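Local coordinates for protein TcpB (Brucella melitensis, PDB 4LQC) that belongs to the TIR-domain family, whose compact fold of parallel strands flanked by helices generally serves in protein-protein association, at residues Val65-Ser68 against Glu69-Ser73; Ala12-Ile15 against Glu16-Glu19; His100-Ser103 against Tyr104-Arg108. The protein carries 2 engineered substitutions. All blocks are in the same frame, centred on the assembly; numbering follows the deposited sequence.

Contact 1. Residues Val65-Ser68 against Glu69-Ser73; sequences VVLS and EHFFS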
loop_
_atom_site.group_PDB
_atom_site.type_symbol
_atom_site.label_atom_id
_atom_site.label_comp_id
_atom_site.label_asym_id
_atom_site.label_seq_id
_atom_site.Cartn_x
_atom_site.Cartn_y
_atom_site.Cartn_z
ATOM N N VAL B 65 -4.199 -1.678 14.622
ATOM C CA VAL B 65 -4.116 -0.290 14.206
ATOM C C VAL B 65 -3.989 -0.275 12.687
ATOM O O VAL B 65 -3.031 -0.810 12.122
ATOM C CB VAL B 65 -2.891 0.392 14.795
ATOM C CG1 VAL B 65 -2.965 1.882 14.548
ATOM C CG2 VAL B 65 -2.788 0.105 16.281
ATOM N N VAL B 66 -4.972 0.320 12.029
ATOM C CA VAL B 66 -4.958 0.431 10.586
ATOM C C VAL B 66 -4.056 1.588 10.157
ATOM O O VAL B 66 -4.463 2.752 10.202
ATOM C CB VAL B 66 -6.380 0.646 10.075
ATOM C CG1 VAL B 66 -6.419 0.605 8.545
ATOM C CG2 VAL B 66 -7.271 -0.416 10.659
ATOM N N LEU B 67 -2.833 1.253 9.749
ATOM C CA LEU B 67 -1.839 2.227 9.316
ATOM C C LEU B 67 -2.033 2.689 7.879
ATOM O O LEU B 67 -1.542 2.061 6.954
ATOM C CB LEU B 67 -0.453 1.613 9.427
ATOM C CG LEU B 67 0.036 1.308 10.842
ATOM C CD1 LEU B 67 1.528 0.956 10.763
ATOM C CD2 LEU B 67 -0.194 2.511 11.735
ATOM N N SER B 68 -2.739 3.798 7.696
ATOM C CA SER B 68 -3.029 4.295 6.368
ATOM C C SER B 68 -2.646 5.745 6.285
ATOM O O SER B 68 -2.276 6.351 7.280
ATOM C CB SER B 68 -4.517 4.177 6.059
ATOM O OG SER B 68 -5.266 5.137 6.793
ATOM N N GLU B 69 -2.755 6.304 5.086
ATOM C CA GLU B 69 -2.487 7.716 4.862
ATOM C C GLU B 69 -3.333 8.587 5.805
ATOM O O GLU B 69 -2.835 9.535 6.414
ATOM C CB GLU B 69 -2.770 8.057 3.398
ATOM C CG GLU B 69 -2.151 9.353 2.930
ATOM C CD GLU B 69 -2.668 9.782 1.572
ATOM O OE1 GLU B 69 -3.484 9.040 0.983
ATOM O OE2 GLU B 69 -2.259 10.865 1.091
ATOM N N HIS B 70 -4.607 8.243 5.957
ATOM C CA HIS B 70 -5.495 9.023 6.825
ATOM C C HIS B 70 -5.144 8.853 8.289
ATOM O O HIS B 70 -5.438 9.720 9.116
ATOM C CB HIS B 70 -6.941 8.627 6.573
ATOM C CG HIS B 70 -7.288 8.602 5.125
ATOM N ND1 HIS B 70 -7.485 9.753 4.389
ATOM C CD2 HIS B 70 -7.432 7.572 4.259
ATOM C CE1 HIS B 70 -7.748 9.431 3.137
ATOM N NE2 HIS B 70 -7.722 8.113 3.032
ATOM N N PHE B 71 -4.508 7.735 8.616
ATOM C CA PHE B 71 -4.034 7.549 9.969
ATOM C C PHE B 71 -2.907 8.542 10.244
ATOM O O PHE B 71 -3.002 9.375 11.145
ATOM C CB PHE B 71 -3.560 6.120 10.202
ATOM C CG PHE B 71 -3.053 5.883 11.603
ATOM C CD1 PHE B 71 -3.943 5.655 12.638
ATOM C CD2 PHE B 71 -1.688 5.900 11.885
ATOM C CE1 PHE B 71 -3.490 5.455 13.936
ATOM C CE2 PHE B 71 -1.244 5.684 13.165
ATOM C CZ PHE B 71 -2.154 5.460 14.200
ATOM N N PHE B 72 -1.846 8.473 9.454
ATOM C CA PHE B 72 -0.687 9.329 9.708
ATOM C C PHE B 72 -1.008 10.812 9.527
ATOM O O PHE B 72 -0.387 11.657 10.170
ATOM C CB PHE B 72 0.481 8.951 8.812
ATOM C CG PHE B 72 1.048 7.594 9.092
ATOM C CD1 PHE B 72 1.649 7.316 10.303
ATOM C CD2 PHE B 72 1.016 6.602 8.119
ATOM C CE1 PHE B 72 2.187 6.063 10.558
ATOM C CE2 PHE B 72 1.557 5.352 8.362
ATOM C CZ PHE B 72 2.137 5.080 9.586
ATOM N N SER B 73 -1.988 11.127 8.679
ATOM C CA SER B 73 -2.345 12.525 8.418
ATOM C C SER B 73 -2.844 13.233 9.675
ATOM O O SER B 73 -2.835 14.460 9.736
ATOM C CB SER B 73 -3.395 12.640 7.320
ATOM O OG SER B 73 -4.679 12.322 7.824
#

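Contact 2. Residues Ala12-Ile15 against Glu16-Glu19; sequences AHAI and EDKE. Engineered in segment 12-15: Ala12 (natural residue Ser), Ile15 (natural residue Ser).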
loop_
_atom_site.group_PDB
_atom_site.type_symbol
_atom_site.label_atom_id
_atom_site.label_comp_id
_atom_site.label_asym_id
_atom_site.label_seq_id
_atom_site.Cartn_x
_atom_site.Cartn_y
_atom_site.Cartn_z
ATOM N N ALA B 12 -8.347 0.322 16.031
ATOM C CA ALA B 12 -8.124 1.755 15.944
ATOM C C ALA B 12 -7.880 2.157 14.496
ATOM O O ALA B 12 -7.093 1.530 13.797
ATOM C CB ALA B 12 -6.927 2.153 16.809
ATOM N N HIS B 13 -8.541 3.217 14.049
ATOM C CA HIS B 13 -8.496 3.576 12.642
ATOM C C HIS B 13 -8.866 5.037 12.483
ATOM O O HIS B 13 -9.538 5.614 13.345
ATOM C CB HIS B 13 -9.535 2.747 11.911
ATOM C CG HIS B 13 -10.915 2.908 12.465
ATOM N ND1 HIS B 13 -11.322 2.299 13.634
ATOM C CD2 HIS B 13 -11.980 3.615 12.020
ATOM C CE1 HIS B 13 -12.581 2.619 13.881
ATOM N NE2 HIS B 13 -13.004 3.418 12.917
ATOM N N ALA B 14 -8.422 5.638 11.389
ATOM C CA ALA B 14 -8.875 6.970 11.030
ATOM C C ALA B 14 -10.321 6.870 10.553
ATOM O O ALA B 14 -10.734 5.847 10.009
ATOM C CB ALA B 14 -7.985 7.545 9.941
ATOM N N ILE B 15 -11.105 7.917 10.758
ATOM C CA ILE B 15 -12.498 7.859 10.335
ATOM C C ILE B 15 -12.632 7.620 8.836
ATOM O O ILE B 15 -13.541 6.923 8.396
ATOM C CB ILE B 15 -13.281 9.129 10.721
ATOM C CG1 ILE B 15 -14.721 9.029 10.192
ATOM C CG2 ILE B 15 -12.574 10.377 10.201
ATOM C CD1 ILE B 15 -15.620 10.167 10.616
ATOM N N GLU B 16 -11.704 8.167 8.057
ATOM C CA GLU B 16 -11.773 8.081 6.604
ATOM C C GLU B 16 -11.748 6.638 6.135
ATOM O O GLU B 16 -12.220 6.327 5.043
ATOM C CB GLU B 16 -10.625 8.860 5.960
ATOM C CG GLU B 16 -10.758 10.375 6.055
ATOM C CD GLU B 16 -10.118 10.945 7.306
ATOM O OE1 GLU B 16 -9.577 10.161 8.126
ATOM O OE2 GLU B 16 -10.144 12.188 7.483
ATOM N N ASP B 17 -11.186 5.763 6.971
ATOM C CA ASP B 17 -11.082 4.336 6.674
ATOM C C ASP B 17 -12.271 3.549 7.220
ATOM O O ASP B 17 -12.421 2.363 6.920
ATOM C CB ASP B 17 -9.818 3.761 7.315
ATOM C CG ASP B 17 -8.550 4.242 6.656
ATOM O OD1 ASP B 17 -8.439 4.140 5.409
ATOM O OD2 ASP B 17 -7.654 4.717 7.392
ATOM N N LYS B 18 -13.098 4.207 8.029
ATOM C CA LYS B 18 -14.087 3.521 8.863
ATOM C C LYS B 18 -15.097 2.706 8.090
ATOM O O LYS B 18 -15.436 1.585 8.489
ATOM C CB LYS B 18 -14.828 4.512 9.754
ATOM C CG LYS B 18 -15.774 3.865 10.750
ATOM C CD LYS B 18 -16.321 4.893 11.708
ATOM C CE LYS B 18 -17.158 4.221 12.787
ATOM N NZ LYS B 18 -16.725 4.587 14.174
ATOM N N GLU B 19 -15.596 3.249 6.987
ATOM C CA GLU B 19 -16.664 2.544 6.282
ATOM C C GLU B 19 -16.148 1.796 5.057
ATOM O O GLU B 19 -16.921 1.198 4.310
ATOM C CB GLU B 19 -17.848 3.476 5.976
ATOM C CG GLU B 19 -18.837 3.549 7.144
ATOM C CD GLU B 19 -19.552 4.885 7.267
ATOM O OE1 GLU B 19 -19.467 5.712 6.334
ATOM O OE2 GLU B 19 -20.196 5.111 8.316
HETATM O O HOH W 1 -7.196 4.184 9.693
#

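Contact 3. Residues His100-Ser103 against Tyr104-Arg108; sequences HKVS and YDEVR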
loop_
_atom_site.group_PDB
_atom_site.type_symbol
_atom_site.label_atom_id
_atom_site.label_comp_id
_atom_site.label_asym_id
_atom_site.label_seq_id
_atom_site.Cartn_x
_atom_site.Cartn_y
_atom_site.Cartn_z
ATOM N N HIS B 100 -2.088 -0.207 5.207
ATOM C CA HIS B 100 -3.153 -0.123 4.199
ATOM C C HIS B 100 -2.977 1.073 3.258
ATOM O O HIS B 100 -3.123 2.229 3.654
ATOM C CB HIS B 100 -4.527 -0.107 4.884
ATOM C CG HIS B 100 -5.688 -0.186 3.945
ATOM N ND1 HIS B 100 -5.841 -1.206 3.026
ATOM C CD2 HIS B 100 -6.765 0.622 3.793
ATOM C CE1 HIS B 100 -6.954 -1.013 2.339
ATOM N NE2 HIS B 100 -7.536 0.087 2.788
ATOM N N LYS B 101 -2.645 0.779 2.010
ATOM C CA LYS B 101 -2.469 1.809 0.990
ATOM C C LYS B 101 -1.425 2.864 1.378
ATOM O O LYS B 101 -1.576 4.051 1.070
ATOM C CB LYS B 101 -3.829 2.425 0.605
ATOM C CG LYS B 101 -4.778 1.387 -0.042
ATOM C CD LYS B 101 -6.260 1.802 -0.088
ATOM C CE LYS B 101 -6.523 2.946 -1.073
ATOM N NZ LYS B 101 -5.986 2.685 -2.443
ATOM N N VAL B 102 -0.371 2.421 2.062
ATOM C CA VAL B 102 0.801 3.267 2.300
ATOM C C VAL B 102 2.035 2.663 1.656
ATOM O O VAL B 102 2.084 1.466 1.372
ATOM C CB VAL B 102 1.123 3.439 3.798
ATOM C CG1 VAL B 102 0.160 4.411 4.442
ATOM C CG2 VAL B 102 1.095 2.097 4.496
ATOM N N SER B 103 3.041 3.493 1.435
ATOM C CA SER B 103 4.334 2.993 1.007
ATOM C C SER B 103 5.274 2.886 2.220
ATOM O O SER B 103 5.017 3.470 3.290
ATOM C CB SER B 103 4.930 3.939 -0.017
ATOM O OG SER B 103 5.161 5.195 0.585
ATOM N N TYR B 104 6.359 2.137 2.052
ATOM C CA TYR B 104 7.373 2.071 3.084
ATOM C C TYR B 104 7.911 3.464 3.419
ATOM O O TYR B 104 8.053 3.821 4.595
ATOM C CB TYR B 104 8.503 1.135 2.662
ATOM C CG TYR B 104 9.693 1.181 3.587
ATOM C CD1 TYR B 104 10.677 2.166 3.448
ATOM C CD2 TYR B 104 9.835 0.248 4.599
ATOM C CE1 TYR B 104 11.752 2.221 4.305
ATOM C CE2 TYR B 104 10.913 0.296 5.460
ATOM C CZ TYR B 104 11.869 1.277 5.305
ATOM O OH TYR B 104 12.943 1.315 6.160
ATOM N N ASP B 105 8.227 4.250 2.392
ATOM C CA ASP B 105 8.819 5.573 2.617
ATOM C C ASP B 105 7.858 6.453 3.387
ATOM O O ASP B 105 8.250 7.263 4.222
ATOM C CB ASP B 105 9.166 6.245 1.288
ATOM C CG ASP B 105 10.373 5.630 0.626
ATOM O OD1 ASP B 105 11.459 5.604 1.229
ATOM O OD2 ASP B 105 10.234 5.148 -0.497
ATOM N N GLU B 106 6.581 6.284 3.103
ATOM C CA GLU B 106 5.569 7.123 3.710
ATOM C C GLU B 106 5.487 6.818 5.205
ATOM O O GLU B 106 5.268 7.724 6.020
ATOM C CB GLU B 106 4.243 6.861 3.022
ATOM C CG GLU B 106 3.102 7.666 3.515
ATOM C CD GLU B 106 1.842 7.367 2.737
ATOM O OE1 GLU B 106 1.870 6.457 1.877
ATOM O OE2 GLU B 106 0.820 8.046 2.984
ATOM N N VAL B 107 5.684 5.552 5.570
ATOM C CA VAL B 107 5.606 5.157 6.970
ATOM C C VAL B 107 6.887 5.550 7.711
ATOM O O VAL B 107 6.844 5.976 8.878
ATOM C CB VAL B 107 5.342 3.639 7.116
ATOM C CG1 VAL B 107 5.397 3.221 8.584
ATOM C CG2 VAL B 107 3.978 3.262 6.489
ATOM N N ARG B 108 8.025 5.414 7.031
ATOM C CA ARG B 108 9.310 5.786 7.624
ATOM C C ARG B 108 9.378 7.287 7.851
ATOM O O ARG B 108 10.041 7.749 8.761
ATOM C CB ARG B 108 10.492 5.337 6.752
ATOM C CG ARG B 108 11.832 5.704 7.358
ATOM C CD ARG B 108 12.984 5.214 6.549
ATOM N NE ARG B 108 13.071 5.896 5.261
ATOM C CZ ARG B 108 13.719 7.045 5.068
ATOM N NH1 ARG B 108 14.324 7.644 6.096
ATOM N NH2 ARG B 108 13.760 7.594 3.848
#

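Contact 1. Residues Val65-Ser68 against Glu69-Ser73
A helix N-cap at Ser68 marks the junction where the middle strand of the parallel TIR-domain sheet, 60-68, turns into the short helix 69-72. The evidence for the cap is the position of Phe71 N, which lies 3.3 Å from Ser68 OG and donates to it with an N-H...O angle of 146°. The same N-H also leans weakly on the carbonyl oxygen Ser68 O. A firmer hold on that carbonyl comes one residue later: Phe72 N sits 3.1 Å from Ser68 O and points at it almost straight, at 166°, with the donor meeting the oxygen nearly in line with the C=O bond. The Ser68 hydroxyl is itself buried and has a second hydrogen-bond partner in Asp17 OD2, just after strand 7-14, so the cap also ties the ends of two neighbouring strands, 60-68 and 7-14, to each other.

Behind the polar cap the packing is aromatic on aliphatic. With Phe71 CG anti to its own backbone nitrogen (chi1 180°), the ring swings back along the strand, and its CE1 and CE2 atoms meet two alternate strand residues: Phe71 CE1 is 3.7 Å from Val65 CG1, and Phe71 CE2 is 3.6 Å from Leu67 CD2. The Val65 and Phe71 side chains run at a slant to each other, whereas Leu67 lies alongside Phe71 and points the same way. Phe71 CD2 in turn stands over one face of the Phe72 ring, offset toward its rim. Trp76 meets the Phe71 ring and Phe110 stacks on Phe72, extending the aromatic cluster. Leu67 CD2 touches both rings, its distance to Phe72 CZ being 4.1 Å, while Phe72 CD2 approaches the carbonyl of the N-cap residue, 3.4 Å from Ser68 O.

Contact 2. Residues Ala12-Ile15 against Glu16-Glu19
Ala14 and Ile15 carry the backbone part of a strand-to-helix turn, the connection from strand 7-14 into helix 18-31 of a beta-alpha-beta unit. Each accepts from the residue three further on: Asp17 N lies 3.1 Å from Ala14 O, and Lys18 N lies 2.8 Å from Ile15 O. Both donors stand well above the carbonyl planes, 56° and 61° out of them.

One van der Waals contact pairs His13 with Lys18, whose side chains slant across each other. Lys18 CG is 3.5 Å from His13 NE2, and Lys18 CD reaches the ring in its plane, at the edge. The bent Glu16 chain (chi2 90°) folds its carboxylate back, with OE1 3.6 Å from Ala14 CB and close to CG2 of the engineered Ile15.

The polar ends are mostly committed outward: Glu16 to Lys74, Asp17 to Ser68, His13 ND1 to Ile11 O, and Lys18 NZ to Thr42 OG1, with a cation-pi contact to Tyr38. Because Lys18 NZ stays 4.1 Å from His13 NE2 without touching it, a positive charge on the lysine would probably disfavour protonation of the imidazole.

Contact 3. Residues His100-Ser103 against Tyr104-Arg108
Two torsions set up the capping box between Ser103 and Glu106: Ser103 OG sits between its backbone nitrogen and carbonyl carbon (chi1 63°), and Glu106 CG lies anti to its backbone nitrogen (chi1 -179°), the rest of the chain extended. The serine hydroxyl is thus turned toward the first turn of helix 104-108, where Glu106 N lies 3.1 Å from Ser103 OG and donates to it. In return the glutamate reaches back: Ser103 N donates to Glu106 OE1 over 3.2 Å at a fairly straight 160°, meeting the oxygen on its anti side and somewhat out of the carboxylate plane. Ser103 O serves the helix as well, accepting from Val107 N at 3.2 Å and only weakly from Glu106 N.

The carboxylate has a second task at the subunit interface, since Glu106 OE1 also forms a salt bridge with Lys101 of the second subunit. The Tyr104 hydroxyl is hydrogen-bonded to Asp116 of the same chain, while Asp105 accepts from Val127 N of the second subunit.

Val102 makes the apolar part of the contact. Its side chain crosses that of Glu106 at about a right angle, with Val102 CG1 3.8 Å from Glu106 CD. The other methyl meets the buried side of the helix, where Val102 CG2 lies 3.7 Å from Val107 CG2.

Overall arrangement
From the N terminus the three contacts come in series, contact 2, contact 1, contact 3, and none nests in or crosses another. Each closes the short turn at the C-terminal end of a parallel strand: 7-14, then 60-68, then 95-100. The strands are neighbours in that order, so the turns line up along one end of the sheet. Contact 1 is the middle member. Val66 N to Ala12 O, 3.0 Å, joins it to contact 2, and His100 N to Leu67 O, 2.9 Å, joins it to contact 3. Contacts 2 and 3, their centres about 17 Å apart, barely meet, whereas contact 3 alone reaches extensively into the second subunit.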